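Putative capsular polysaccharide biosynthesis protein (Streptococcus pneumoniae serotype 4, PDB 6EWJ) probably acts as a pyridoxal phosphate-dependent sugar aminotransferase, supplying an amino sugar for teichoic acid biosynthesis in pneumococcus. Local coordinates at residues K166-I171 and P221-E226; A328-R333 and K372-F377; L335-L340 and S347-K352; A343-N348 and I398-T403. One frame throughout, in Å; residues are numbered along the deposited sequence.

Contact 1: K166-I171 and P221-E226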
loop_
_atom_site.group_PDB
_atom_site.type_symbol
_atom_site.label_atom_id
_atom_site.label_comp_id
_atom_site.label_asym_id
_atom_site.label_seq_id
_atom_site.Cartn_x
_atom_site.Cartn_y
_atom_site.Cartn_z
ATOM N N LYS A 166 27.414 -3.162 -3.672
ATOM C CA LYS A 166 28.859 -2.958 -3.481
ATOM C C LYS A 166 29.254 -3.006 -2.026
ATOM O O LYS A 166 30.319 -3.505 -1.718
ATOM C CB LYS A 166 29.407 -1.707 -4.168
ATOM C CG LYS A 166 30.863 -1.815 -4.573
ATOM C CD LYS A 166 31.368 -0.750 -5.564
ATOM C CE LYS A 166 30.391 -0.236 -6.639
ATOM N NZ LYS A 166 29.614 0.958 -6.200
ATOM N N ALA A 167 28.401 -2.479 -1.146
ATOM C CA ALA A 167 28.700 -2.405 0.299
ATOM C C ALA A 167 28.903 -3.821 0.888
ATOM O O ALA A 167 29.869 -4.113 1.593
ATOM C CB ALA A 167 27.571 -1.646 1.015
ATOM N N PHE A 168 27.914 -4.663 0.652
ATOM C CA PHE A 168 27.981 -6.081 1.006
ATOM C C PHE A 168 29.091 -6.846 0.298
ATOM O O PHE A 168 29.875 -7.570 0.911
ATOM C CB PHE A 168 26.566 -6.675 0.786
ATOM C CG PHE A 168 25.616 -6.362 1.893
ATOM C CD1 PHE A 168 24.792 -5.243 1.829
ATOM C CD2 PHE A 168 25.580 -7.142 3.041
ATOM C CE1 PHE A 168 23.929 -4.955 2.862
ATOM C CE2 PHE A 168 24.715 -6.859 4.076
ATOM C CZ PHE A 168 23.883 -5.759 3.980
ATOM N N ASN A 169 29.153 -6.646 -0.995
ATOM C CA ASN A 169 29.988 -7.377 -1.899
ATOM C C ASN A 169 29.834 -8.912 -1.985
ATOM O O ASN A 169 30.762 -9.636 -2.348
ATOM C CB ASN A 169 31.466 -6.957 -1.863
ATOM C CG ASN A 169 32.029 -6.807 -3.274
ATOM O OD1 ASN A 169 32.804 -7.638 -3.758
ATOM N ND2 ASN A 169 31.547 -5.781 -3.981
ATOM N N ARG A 170 28.619 -9.351 -1.701
ATOM C CA ARG A 170 28.223 -10.732 -1.778
ATOM C C ARG A 170 26.697 -10.784 -1.957
ATOM O O ARG A 170 26.017 -9.741 -1.929
ATOM C CB ARG A 170 28.650 -11.461 -0.494
ATOM C CG ARG A 170 28.191 -10.817 0.824
ATOM C CD ARG A 170 28.181 -11.856 1.956
ATOM N NE ARG A 170 27.838 -11.285 3.268
ATOM C CZ ARG A 170 26.603 -11.076 3.720
ATOM N NH1 ARG A 170 25.539 -11.341 2.968
ATOM N NH2 ARG A 170 26.418 -10.573 4.935
ATOM N N ILE A 171 26.168 -11.990 -2.102
ATOM C CA ILE A 171 24.722 -12.222 -2.089
ATOM C C ILE A 171 24.162 -11.742 -0.756
ATOM O O ILE A 171 24.715 -12.047 0.293
ATOM C CB ILE A 171 24.380 -13.717 -2.314
ATOM C CG1 ILE A 171 24.730 -14.133 -3.746
ATOM C CG2 ILE A 171 22.888 -13.979 -2.106
ATOM C CD1 ILE A 171 24.847 -15.621 -3.978
ATOM N N PRO A 221 28.539 -2.610 10.033
ATOM C CA PRO A 221 29.328 -1.393 9.844
ATOM C C PRO A 221 29.204 -0.713 8.472
ATOM O O PRO A 221 29.373 0.497 8.416
ATOM C CB PRO A 221 30.768 -1.875 10.097
ATOM C CG PRO A 221 30.609 -2.970 11.087
ATOM C CD PRO A 221 29.353 -3.691 10.637
ATOM N N VAL A 222 28.886 -1.457 7.400
ATOM C CA VAL A 222 28.781 -0.866 6.066
ATOM C C VAL A 222 27.439 -0.170 5.850
ATOM O O VAL A 222 27.249 0.491 4.845
ATOM C CB VAL A 222 29.048 -1.883 4.862
ATOM C CG1 VAL A 222 30.204 -2.876 5.072
ATOM C CG2 VAL A 222 27.803 -2.657 4.424
ATOM N N ILE A 223 26.495 -0.306 6.777
ATOM C CA ILE A 223 25.237 0.419 6.685
ATOM C C ILE A 223 25.166 1.573 7.711
ATOM O O ILE A 223 25.226 1.349 8.919
ATOM C CB ILE A 223 24.056 -0.503 6.917
ATOM C CG1 ILE A 223 24.013 -1.546 5.779
ATOM C CG2 ILE A 223 22.738 0.256 6.993
ATOM C CD1 ILE A 223 23.005 -2.641 6.013
ATOM N N ASP A 224 24.964 2.779 7.192
ATOM C CA ASP A 224 24.530 3.931 7.994
ATOM C C ASP A 224 23.034 3.761 8.226
ATOM O O ASP A 224 22.232 3.861 7.272
ATOM C CB ASP A 224 24.850 5.224 7.239
ATOM C CG ASP A 224 24.408 6.480 7.974
ATOM O OD1 ASP A 224 23.395 6.476 8.704
ATOM O OD2 ASP A 224 25.125 7.485 7.830
ATOM N N ASP A 225 22.659 3.492 9.486
ATOM C CA ASP A 225 21.255 3.124 9.804
ATOM C C ASP A 225 20.240 4.249 9.540
ATOM O O ASP A 225 19.124 3.983 9.088
ATOM C CB ASP A 225 21.125 2.661 11.254
ATOM C CG ASP A 225 21.955 1.429 11.546
ATOM O OD1 ASP A 225 21.922 0.483 10.716
ATOM O OD2 ASP A 225 22.629 1.407 12.593
ATOM N N GLU A 226 20.626 5.498 9.804
ATOM C CA GLU A 226 19.727 6.644 9.526
ATOM C C GLU A 226 19.535 6.845 8.035
ATOM O O GLU A 226 18.406 7.135 7.588
ATOM C CB GLU A 226 20.223 7.940 10.179
ATOM C CG GLU A 226 20.066 8.004 11.686
ATOM C CD GLU A 226 18.625 7.891 12.171
ATOM O OE1 GLU A 226 17.679 8.331 11.495
ATOM O OE2 GLU A 226 18.421 7.340 13.268
#
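A167 and V222 meet through methyl groups: A167 CB lies 3.6 Å from V222 CG2, the branch set between the backbone N and the carbonyl carbon. The second branch also lies close to the helix end, with V222 CG1 3.7 Å from A167 O. Deeper in, F168 and I223 form the buried half of the apolar contact. F168 has CG anti to its carbonyl carbon (chi1 -79°), and the far end of the ring comes to I223, with F168 CZ 3.8 Å from I223 CD1, the methyl approaching obliquely. In the PLP-dependent aminotransferase fold, helix 163-168 leads into strand 172-177, while 221-226 follows strand 213-217 and opens helix 225-236, both strands belonging to the seven-stranded mixed sheet. The polar groups hold each side separately. N169 turns the chain out of the helix with positive phi. R170 then lays its guanidinium beside F168, whose CD2 stands 3.9 Å above one face, toward the rim. In the plane of that group, R170 NH1 donates to I171 O at 2.9 Å, and it also makes a salt bridge with D195. D224 caps helix 225-236 through OD1 and E227 N.

Contact 2: A328-R333 and K372-F377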
loop_
_atom_site.group_PDB
_atom_site.type_symbol
_atom_site.label_atom_id
_atom_site.label_comp_id
_atom_site.label_asym_id
_atom_site.label_seq_id
_atom_site.Cartn_x
_atom_site.Cartn_y
_atom_site.Cartn_z
ATOM N N ALA A 328 0.122 -40.965 3.748
ATOM C CA ALA A 328 -1.086 -40.434 3.110
ATOM C C ALA A 328 -0.777 -39.889 1.709
ATOM O O ALA A 328 0.151 -39.105 1.526
ATOM C CB ALA A 328 -1.723 -39.327 3.980
ATOM N N SER A 329 -1.588 -40.286 0.742
ATOM C CA SER A 329 -1.531 -39.692 -0.600
ATOM C C SER A 329 -2.184 -38.317 -0.621
ATOM O O SER A 329 -2.891 -37.930 0.296
ATOM C CB SER A 329 -2.240 -40.587 -1.623
ATOM O OG SER A 329 -3.655 -40.568 -1.439
ATOM N N LEU A 330 -1.967 -37.612 -1.726
ATOM C CA LEU A 330 -2.685 -36.378 -2.032
ATOM C C LEU A 330 -4.186 -36.481 -1.794
ATOM O O LEU A 330 -4.769 -35.652 -1.087
ATOM C CB LEU A 330 -2.450 -35.957 -3.494
ATOM C CG LEU A 330 -3.063 -34.599 -3.889
ATOM C CD1 LEU A 330 -2.499 -33.487 -3.017
ATOM C CD2 LEU A 330 -2.788 -34.307 -5.345
ATOM N N GLU A 331 -4.796 -37.513 -2.361
ATOM C CA GLU A 331 -6.226 -37.686 -2.310
ATOM C C GLU A 331 -6.697 -37.967 -0.895
ATOM O O GLU A 331 -7.742 -37.466 -0.432
ATOM C CB GLU A 331 -6.632 -38.771 -3.314
ATOM C CG GLU A 331 -8.110 -39.112 -3.236
ATOM C CD GLU A 331 -8.595 -39.953 -4.399
ATOM O OE1 GLU A 331 -7.738 -40.543 -5.124
ATOM O OE2 GLU A 331 -9.839 -40.043 -4.537
ATOM N N GLU A 332 -5.893 -38.727 -0.176
ATOM C CA GLU A 332 -6.218 -39.095 1.204
ATOM C C GLU A 332 -6.073 -37.891 2.116
ATOM O O GLU A 332 -6.905 -37.677 2.996
ATOM C CB GLU A 332 -5.354 -40.271 1.671
ATOM C CG GLU A 332 -5.690 -41.580 0.978
ATOM C CD GLU A 332 -4.645 -42.667 1.218
ATOM O OE1 GLU A 332 -3.467 -42.330 1.473
ATOM O OE2 GLU A 332 -5.000 -43.846 1.163
ATOM N N ARG A 333 -5.036 -37.087 1.896
ATOM C CA ARG A 333 -4.881 -35.812 2.644
ATOM C C ARG A 333 -6.103 -34.948 2.463
ATOM O O ARG A 333 -6.629 -34.363 3.433
ATOM C CB ARG A 333 -3.634 -35.022 2.215
ATOM C CG ARG A 333 -3.283 -33.824 3.154
ATOM C CD ARG A 333 -4.034 -32.524 2.873
ATOM N NE ARG A 333 -3.942 -32.191 1.460
ATOM C CZ ARG A 333 -2.886 -31.649 0.881
ATOM N NH1 ARG A 333 -1.814 -31.297 1.567
ATOM N NH2 ARG A 333 -2.937 -31.420 -0.423
ATOM N N LYS A 372 10.817 -32.794 -3.702
ATOM C CA LYS A 372 10.798 -32.739 -2.230
ATOM C C LYS A 372 9.729 -31.757 -1.786
ATOM O O LYS A 372 8.970 -32.001 -0.816
ATOM C CB LYS A 372 12.171 -32.369 -1.679
ATOM C CG LYS A 372 13.267 -33.349 -2.116
ATOM C CD LYS A 372 13.412 -34.540 -1.205
ATOM C CE LYS A 372 14.595 -35.437 -1.639
ATOM N NZ LYS A 372 14.897 -35.604 -3.122
ATOM N N ALA A 373 9.656 -30.634 -2.503
ATOM C CA ALA A 373 8.611 -29.645 -2.263
ATOM C C ALA A 373 7.254 -30.266 -2.407
ATOM O O ALA A 373 6.375 -30.076 -1.553
ATOM C CB ALA A 373 8.758 -28.432 -3.209
ATOM N N TYR A 374 7.067 -31.014 -3.496
ATOM C CA TYR A 374 5.808 -31.725 -3.701
ATOM C C TYR A 374 5.487 -32.688 -2.543
ATOM O O TYR A 374 4.356 -32.782 -2.109
ATOM C CB TYR A 374 5.805 -32.499 -5.032
ATOM C CG TYR A 374 4.448 -33.062 -5.300
ATOM C CD1 TYR A 374 3.444 -32.233 -5.840
ATOM C CD2 TYR A 374 4.124 -34.394 -4.991
ATOM C CE1 TYR A 374 2.178 -32.710 -6.043
ATOM C CE2 TYR A 374 2.843 -34.876 -5.204
ATOM C CZ TYR A 374 1.889 -34.024 -5.736
ATOM O OH TYR A 374 0.617 -34.458 -5.981
ATOM N N ALA A 375 6.478 -33.467 -2.143
ATOM C CA ALA A 375 6.244 -34.541 -1.182
ATOM C C ALA A 375 5.887 -33.938 0.184
ATOM O O ALA A 375 5.037 -34.471 0.884
ATOM C CB ALA A 375 7.446 -35.503 -1.102
ATOM N N PHE A 376 6.479 -32.795 0.513
ATOM C CA PHE A 376 6.119 -32.070 1.752
ATOM C C PHE A 376 4.676 -31.626 1.755
ATOM O O PHE A 376 3.966 -31.832 2.725
ATOM C CB PHE A 376 7.020 -30.851 1.907
ATOM C CG PHE A 376 6.776 -30.056 3.150
ATOM C CD1 PHE A 376 5.831 -29.029 3.158
ATOM C CD2 PHE A 376 7.503 -30.314 4.307
ATOM C CE1 PHE A 376 5.619 -28.254 4.299
ATOM C CE2 PHE A 376 7.291 -29.550 5.462
ATOM C CZ PHE A 376 6.352 -28.519 5.456
ATOM N N PHE A 377 4.275 -31.018 0.644
ATOM C CA PHE A 377 2.900 -30.556 0.391
ATOM C C PHE A 377 1.874 -31.656 0.392
ATOM O O PHE A 377 0.810 -31.537 1.000
ATOM C CB PHE A 377 2.840 -29.827 -0.948
ATOM C CG PHE A 377 1.474 -29.811 -1.586
ATOM C CD1 PHE A 377 0.436 -29.015 -1.055
ATOM C CD2 PHE A 377 1.213 -30.565 -2.740
ATOM C CE1 PHE A 377 -0.837 -29.032 -1.615
ATOM C CE2 PHE A 377 -0.054 -30.568 -3.287
ATOM C CZ PHE A 377 -1.075 -29.779 -2.736
#
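The capped first turn of helix 330-342 brings L330 and R333 against Y374 and F377 of helix 371-378. This is a helix-to-helix junction of the aminotransferase fold beside the cofactor site: the side chain of F377 is about 6 Å from that of Y351, a residue that binds pyridoxal phosphate in another structure of the protein. A capping box starts the first helix. E332 N donates to S329 OG at 3.2 Å, and in return S329 N gives an almost straight bond (174°) of 2.9 Å to E332 OE1, reaching the carboxylate on its anti side. L330 N, at the same helix start, is bonded to E378.

Across the junction, L330 divides its methyls between two aromatic residues. L330 CD1 approaches the F377 ring obliquely, 3.8 Å from F377 CE2, and L330 CD2 sits 3.5 Å from Y374 OH, with the leucine and tyrosine side chains crossing at about a right angle. R333 leaves its helix with CG anti to the backbone N, then bends at chi2 and chi3, which folds the guanidinium over to the end of the other helix. The group is buried and shared: NH1 bonds E380 O, and W253 of the second subunit makes a cation-pi contact with the arginine and packs on F377. Guanidinium and F377 ring planes stand 60° apart, with F377 CZ at the guanidinium edge, 3.4 Å from R333 NH2. Along that edge, R333 NH1 reaches F377 O as well, at 2.7 Å, a bond that is short but bent, and therefore weak.

Contact 3: L335-L340 and S347-K352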
loop_
_atom_site.group_PDB
_atom_site.type_symbol
_atom_site.label_atom_id
_atom_site.label_comp_id
_atom_site.label_asym_id
_atom_site.label_seq_id
_atom_site.Cartn_x
_atom_site.Cartn_y
_atom_site.Cartn_z
ATOM N N LEU A 335 -9.144 -35.762 1.639
ATOM C CA LEU A 335 -10.292 -36.383 2.338
ATOM C C LEU A 335 -10.223 -36.118 3.833
ATOM O O LEU A 335 -11.208 -35.657 4.417
ATOM C CB LEU A 335 -10.415 -37.892 2.055
ATOM C CG LEU A 335 -11.604 -38.648 2.702
ATOM C CD1 LEU A 335 -12.959 -37.942 2.501
ATOM C CD2 LEU A 335 -11.690 -40.067 2.191
ATOM N N ILE A 336 -9.035 -36.282 4.427
ATOM C CA ILE A 336 -8.833 -35.967 5.867
ATOM C C ILE A 336 -9.223 -34.500 6.211
ATOM O O ILE A 336 -9.901 -34.246 7.207
ATOM C CB ILE A 336 -7.392 -36.291 6.341
ATOM C CG1 ILE A 336 -7.153 -37.810 6.325
ATOM C CG2 ILE A 336 -7.153 -35.768 7.765
ATOM C CD1 ILE A 336 -5.697 -38.236 6.440
ATOM N N ILE A 337 -8.850 -33.545 5.372
ATOM C CA ILE A 337 -9.247 -32.155 5.606
ATOM C C ILE A 337 -10.765 -31.994 5.598
ATOM O O ILE A 337 -11.332 -31.355 6.484
ATOM C CB ILE A 337 -8.613 -31.193 4.606
ATOM C CG1 ILE A 337 -7.143 -31.023 4.974
ATOM C CG2 ILE A 337 -9.318 -29.835 4.600
ATOM C CD1 ILE A 337 -6.362 -30.282 3.924
ATOM N N GLN A 338 -11.428 -32.588 4.620
ATOM C CA GLN A 338 -12.908 -32.515 4.571
ATOM C C GLN A 338 -13.583 -33.227 5.780
ATOM O O GLN A 338 -14.621 -32.756 6.282
ATOM C CB GLN A 338 -13.448 -33.023 3.220
ATOM C CG GLN A 338 -12.939 -32.275 1.990
ATOM C CD GLN A 338 -13.267 -30.797 1.940
ATOM O OE1 GLN A 338 -14.244 -30.314 2.538
ATOM N NE2 GLN A 338 -12.449 -30.052 1.179
ATOM N N GLU A 339 -12.996 -34.334 6.244
ATOM C CA GLU A 339 -13.482 -35.011 7.456
ATOM C C GLU A 339 -13.247 -34.180 8.722
ATOM O O GLU A 339 -14.079 -34.186 9.625
ATOM C CB GLU A 339 -12.810 -36.367 7.646
ATOM C CG GLU A 339 -13.325 -37.448 6.715
ATOM C CD GLU A 339 -14.733 -37.887 7.052
ATOM O OE1 GLU A 339 -15.075 -38.012 8.256
ATOM O OE2 GLU A 339 -15.513 -38.113 6.113
ATOM N N LEU A 340 -12.124 -33.482 8.796
ATOM C CA LEU A 340 -11.900 -32.522 9.907
ATOM C C LEU A 340 -12.960 -31.426 9.908
ATOM O O LEU A 340 -13.508 -31.066 10.955
ATOM C CB LEU A 340 -10.509 -31.891 9.831
ATOM C CG LEU A 340 -9.346 -32.823 10.244
ATOM C CD1 LEU A 340 -7.997 -32.175 9.959
ATOM C CD2 LEU A 340 -9.455 -33.154 11.726
ATOM N N SER A 347 -8.888 -26.318 8.979
ATOM C CA SER A 347 -7.514 -26.745 8.754
ATOM C C SER A 347 -7.071 -26.090 7.467
ATOM O O SER A 347 -7.908 -25.486 6.736
ATOM C CB SER A 347 -7.390 -28.279 8.733
ATOM O OG SER A 347 -8.051 -28.895 7.626
ATOM N N ASN A 348 -5.781 -26.156 7.191
ATOM C CA ASN A 348 -5.246 -25.488 6.063
ATOM C C ASN A 348 -4.065 -26.212 5.551
ATOM O O ASN A 348 -3.670 -27.245 6.111
ATOM C CB ASN A 348 -4.878 -24.062 6.480
ATOM C CG ASN A 348 -5.072 -23.059 5.384
ATOM O OD1 ASN A 348 -5.096 -23.392 4.183
ATOM N ND2 ASN A 348 -5.164 -21.801 5.777
ATOM N N VAL A 349 -3.530 -25.724 4.438
ATOM C CA VAL A 349 -2.381 -26.344 3.793
ATOM C C VAL A 349 -1.366 -25.259 3.532
ATOM O O VAL A 349 -1.675 -24.238 2.903
ATOM C CB VAL A 349 -2.723 -27.112 2.472
ATOM C CG1 VAL A 349 -1.444 -27.591 1.777
ATOM C CG2 VAL A 349 -3.641 -28.271 2.739
ATOM N N HIS A 350 -0.171 -25.458 4.064
ATOM C CA HIS A 350 0.961 -24.568 3.840
ATOM C C HIS A 350 2.125 -25.423 3.343
ATOM O O HIS A 350 2.780 -26.110 4.166
ATOM C CB HIS A 350 1.382 -23.881 5.126
ATOM C CG HIS A 350 0.322 -23.028 5.742
ATOM N ND1 HIS A 350 -0.682 -23.558 6.511
ATOM C CD2 HIS A 350 0.083 -21.705 5.663
ATOM C CE1 HIS A 350 -1.478 -22.591 6.921
ATOM N NE2 HIS A 350 -1.056 -21.457 6.391
ATOM N N TYR A 351 2.405 -25.449 2.046
ATOM C CA TYR A 351 1.692 -24.741 0.962
ATOM C C TYR A 351 1.779 -25.579 -0.280
ATOM O O TYR A 351 2.567 -26.498 -0.367
ATOM C CB TYR A 351 2.387 -23.459 0.575
ATOM C CG TYR A 351 2.471 -22.358 1.594
ATOM C CD1 TYR A 351 1.447 -21.445 1.726
ATOM C CD2 TYR A 351 3.609 -22.209 2.417
ATOM C CE1 TYR A 351 1.529 -20.393 2.653
ATOM C CE2 TYR A 351 3.683 -21.149 3.341
ATOM C CZ TYR A 351 2.624 -20.241 3.439
ATOM O OH TYR A 351 2.671 -19.149 4.364
ATOM N N LYS A 352 0.930 -25.257 -1.261
ATOM C CA LYS A 352 1.160 -25.680 -2.612
ATOM C C LYS A 352 2.513 -25.147 -3.002
ATOM O O LYS A 352 2.768 -23.988 -2.784
ATOM C CB LYS A 352 0.147 -25.033 -3.555
ATOM C CG LYS A 352 -1.211 -25.620 -3.472
ATOM C CD LYS A 352 -2.027 -25.182 -4.697
ATOM C CE LYS A 352 -3.315 -25.926 -4.742
ATOM N NZ LYS A 352 -4.208 -25.387 -5.825
HETATM O O HOH W 1 -10.616 -29.014 7.837
#
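S347 OG binds a bridging water and rests on the side chain of I337. It donates to the water at 2.6 Å, and the water passes a hydrogen on to I337 O at 2.8 Å, linking the hydroxyl to the helix backbone. With chi1 at 66°, OG sits between the backbone N and carbonyl carbon of its own residue and faces the helix. There it rests against both branches of I337, 3.4 Å from I337 CG2, while L340 CD1 lies 4.0 Å off. I337 then extends along its longer branch to V349: I337 CD1 meets V349 CG2 at 3.6 Å, the two side chains crossing at about a right angle. Beyond S347 the extended chain is braced locally, N348 OD1 accepting from V349 N at 2.8 Å. Further on, a cis peptide precedes Y351, a residue that binds pyridoxal phosphate in another structure of the protein, and H350 CB lies over the centre of its ring. Thus helix 330-342 backs the loop that carries a cofactor residue, with I381 of strand 380-383 touching I337 and S347, F377 of helix 371-378 touching V349, and W253 of the second subunit packing on I337 and V349.

Contact 4: A343-N348 and I398-T403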
loop_
_atom_site.group_PDB
_atom_site.type_symbol
_atom_site.label_atom_id
_atom_site.label_comp_id
_atom_site.label_asym_id
_atom_site.label_seq_id
_atom_site.Cartn_x
_atom_site.Cartn_y
_atom_site.Cartn_z
ATOM N N ALA A 343 -16.235 -32.410 11.258
ATOM C CA ALA A 343 -16.123 -32.526 12.709
ATOM C C ALA A 343 -15.953 -31.141 13.394
ATOM O O ALA A 343 -15.679 -31.077 14.584
ATOM C CB ALA A 343 -14.963 -33.461 13.053
ATOM N N GLY A 344 -16.124 -30.053 12.644
ATOM C CA GLY A 344 -16.054 -28.694 13.187
ATOM C C GLY A 344 -14.646 -28.189 13.428
ATOM O O GLY A 344 -14.432 -27.360 14.315
ATOM N N ILE A 345 -13.687 -28.704 12.649
ATOM C CA ILE A 345 -12.283 -28.314 12.747
ATOM C C ILE A 345 -11.763 -27.759 11.429
ATOM O O ILE A 345 -11.584 -28.514 10.461
ATOM C CB ILE A 345 -11.405 -29.520 13.165
ATOM C CG1 ILE A 345 -11.858 -30.050 14.523
ATOM C CG2 ILE A 345 -9.940 -29.113 13.248
ATOM C CD1 ILE A 345 -11.335 -31.424 14.852
ATOM N N ALA A 346 -11.466 -26.463 11.424
ATOM C CA ALA A 346 -10.865 -25.792 10.274
ATOM C C ALA A 346 -9.378 -26.177 10.197
ATOM O O ALA A 346 -8.737 -26.447 11.220
ATOM C CB ALA A 346 -11.019 -24.276 10.380
ATOM N N SER A 347 -8.888 -26.318 8.979
ATOM C CA SER A 347 -7.514 -26.745 8.754
ATOM C C SER A 347 -7.071 -26.090 7.467
ATOM O O SER A 347 -7.908 -25.486 6.736
ATOM C CB SER A 347 -7.390 -28.279 8.733
ATOM O OG SER A 347 -8.051 -28.895 7.626
ATOM N N ASN A 348 -5.781 -26.156 7.191
ATOM C CA ASN A 348 -5.246 -25.488 6.063
ATOM C C ASN A 348 -4.065 -26.212 5.551
ATOM O O ASN A 348 -3.670 -27.245 6.111
ATOM C CB ASN A 348 -4.878 -24.062 6.480
ATOM C CG ASN A 348 -5.072 -23.059 5.384
ATOM O OD1 ASN A 348 -5.096 -23.392 4.183
ATOM N ND2 ASN A 348 -5.164 -21.801 5.777
ATOM N N ILE A 398 -6.819 -33.003 18.647
ATOM C CA ILE A 398 -5.899 -34.152 18.774
ATOM C C ILE A 398 -6.625 -35.488 18.523
ATOM O O ILE A 398 -6.278 -36.259 17.636
ATOM C CB ILE A 398 -5.214 -34.154 20.165
ATOM C CG1 ILE A 398 -4.223 -33.005 20.268
ATOM C CG2 ILE A 398 -4.457 -35.477 20.432
ATOM C CD1 ILE A 398 -3.824 -32.694 21.692
ATOM N N GLU A 399 -7.657 -35.735 19.318
ATOM C CA GLU A 399 -8.300 -37.015 19.282
ATOM C C GLU A 399 -9.079 -37.206 17.931
ATOM O O GLU A 399 -8.992 -38.282 17.334
ATOM C CB GLU A 399 -8.946 -37.384 20.635
ATOM C CG GLU A 399 -10.286 -36.798 20.780
ATOM C CD GLU A 399 -11.348 -37.702 20.158
ATOM O OE1 GLU A 399 -11.279 -37.963 18.934
ATOM O OE2 GLU A 399 -12.231 -38.191 20.903
ATOM N N THR A 400 -9.724 -36.146 17.409
ATOM C CA THR A 400 -10.440 -36.198 16.100
ATOM C C THR A 400 -9.502 -36.415 14.901
ATOM O O THR A 400 -9.778 -37.234 14.033
ATOM C CB THR A 400 -11.296 -34.939 15.848
ATOM O OG1 THR A 400 -12.209 -34.725 16.929
ATOM C CG2 THR A 400 -12.096 -35.075 14.554
ATOM N N PHE A 401 -8.370 -35.723 14.885
ATOM C CA PHE A 401 -7.413 -35.854 13.797
ATOM C C PHE A 401 -6.841 -37.295 13.745
ATOM O O PHE A 401 -6.727 -37.888 12.657
ATOM C CB PHE A 401 -6.311 -34.788 13.968
ATOM C CG PHE A 401 -5.373 -34.625 12.811
ATOM C CD1 PHE A 401 -5.696 -35.015 11.499
ATOM C CD2 PHE A 401 -4.158 -34.015 13.026
ATOM C CE1 PHE A 401 -4.802 -34.812 10.459
ATOM C CE2 PHE A 401 -3.265 -33.806 11.997
ATOM C CZ PHE A 401 -3.577 -34.213 10.710
ATOM N N LYS A 402 -6.532 -37.867 14.914
ATOM C CA LYS A 402 -6.106 -39.278 14.958
ATOM C C LYS A 402 -7.173 -40.232 14.421
ATOM O O LYS A 402 -6.898 -41.007 13.515
ATOM C CB LYS A 402 -5.754 -39.717 16.371
ATOM C CG LYS A 402 -4.476 -39.110 16.909
ATOM C CD LYS A 402 -4.262 -39.650 18.311
ATOM C CE LYS A 402 -3.812 -38.605 19.274
ATOM N NZ LYS A 402 -3.506 -39.206 20.605
ATOM N N THR A 403 -8.392 -40.130 14.957
ATOM C CA THR A 403 -9.519 -40.977 14.538
ATOM C C THR A 403 -9.817 -40.846 13.047
ATOM O O THR A 403 -10.035 -41.851 12.354
ATOM C CB THR A 403 -10.799 -40.654 15.345
ATOM O OG1 THR A 403 -10.548 -40.873 16.727
ATOM C CG2 THR A 403 -12.007 -41.534 14.917
#
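T400 meets A343 and I345 through its CB and its methyl. T400 CB is 3.7 Å from I345 CD1, and from there the two branches separate. CG2, anti to the backbone N, touches A343 CB at 3.6 Å and I345 CD1 at 3.7 Å, so that one methyl serves both partners. OG1 stays beside the backbone N (chi1 -55°) and turns back to its own helix, where it is bonded to Y396 O; the hydroxyl of this buried threonine is thereby satisfied while its carbon face packs. The side chains of I345 and T400 run antiparallel alongside each other. The loop residues are placed by a Schellman motif that ends helix 330-342, with G344 at positive phi and I345 N turned back to L340 O. A343 O is also tied to Y396, through the tyrosine hydroxyl. In the same helix, E399 O, on the residue before T400, accepts from both T403 N and T403 OG1, which come from opposite faces of its plane. The contact so joins the end of helix 330-342 to helix 391-409, with I12, the first modelled residue, bonded to the backbone of G344 and A346, and F401 packing on I336 and on strand 380-383.

Contacts 2, 3 and 4 cluster on one side of the chain's centre and hold helix 330-342 at its start, middle and end, whereas contact 1 lies on the opposite side, about 41 Å from contact 2 between centres. Contacts 3 and 4 are buried and share S347 and N348; contacts 1 and 2 are only partly buried. Contact 3 is nested within the loop closed by contact 2 and touches it where F377 packs on V349 and Y351. Chemistry varies accordingly: purely apolar packing in contact 1, where a phenylalanine ring takes part, and in contact 4, a water bridge in contact 3, and a shared arginine in contact 2, which with contact 3 faces the second subunit.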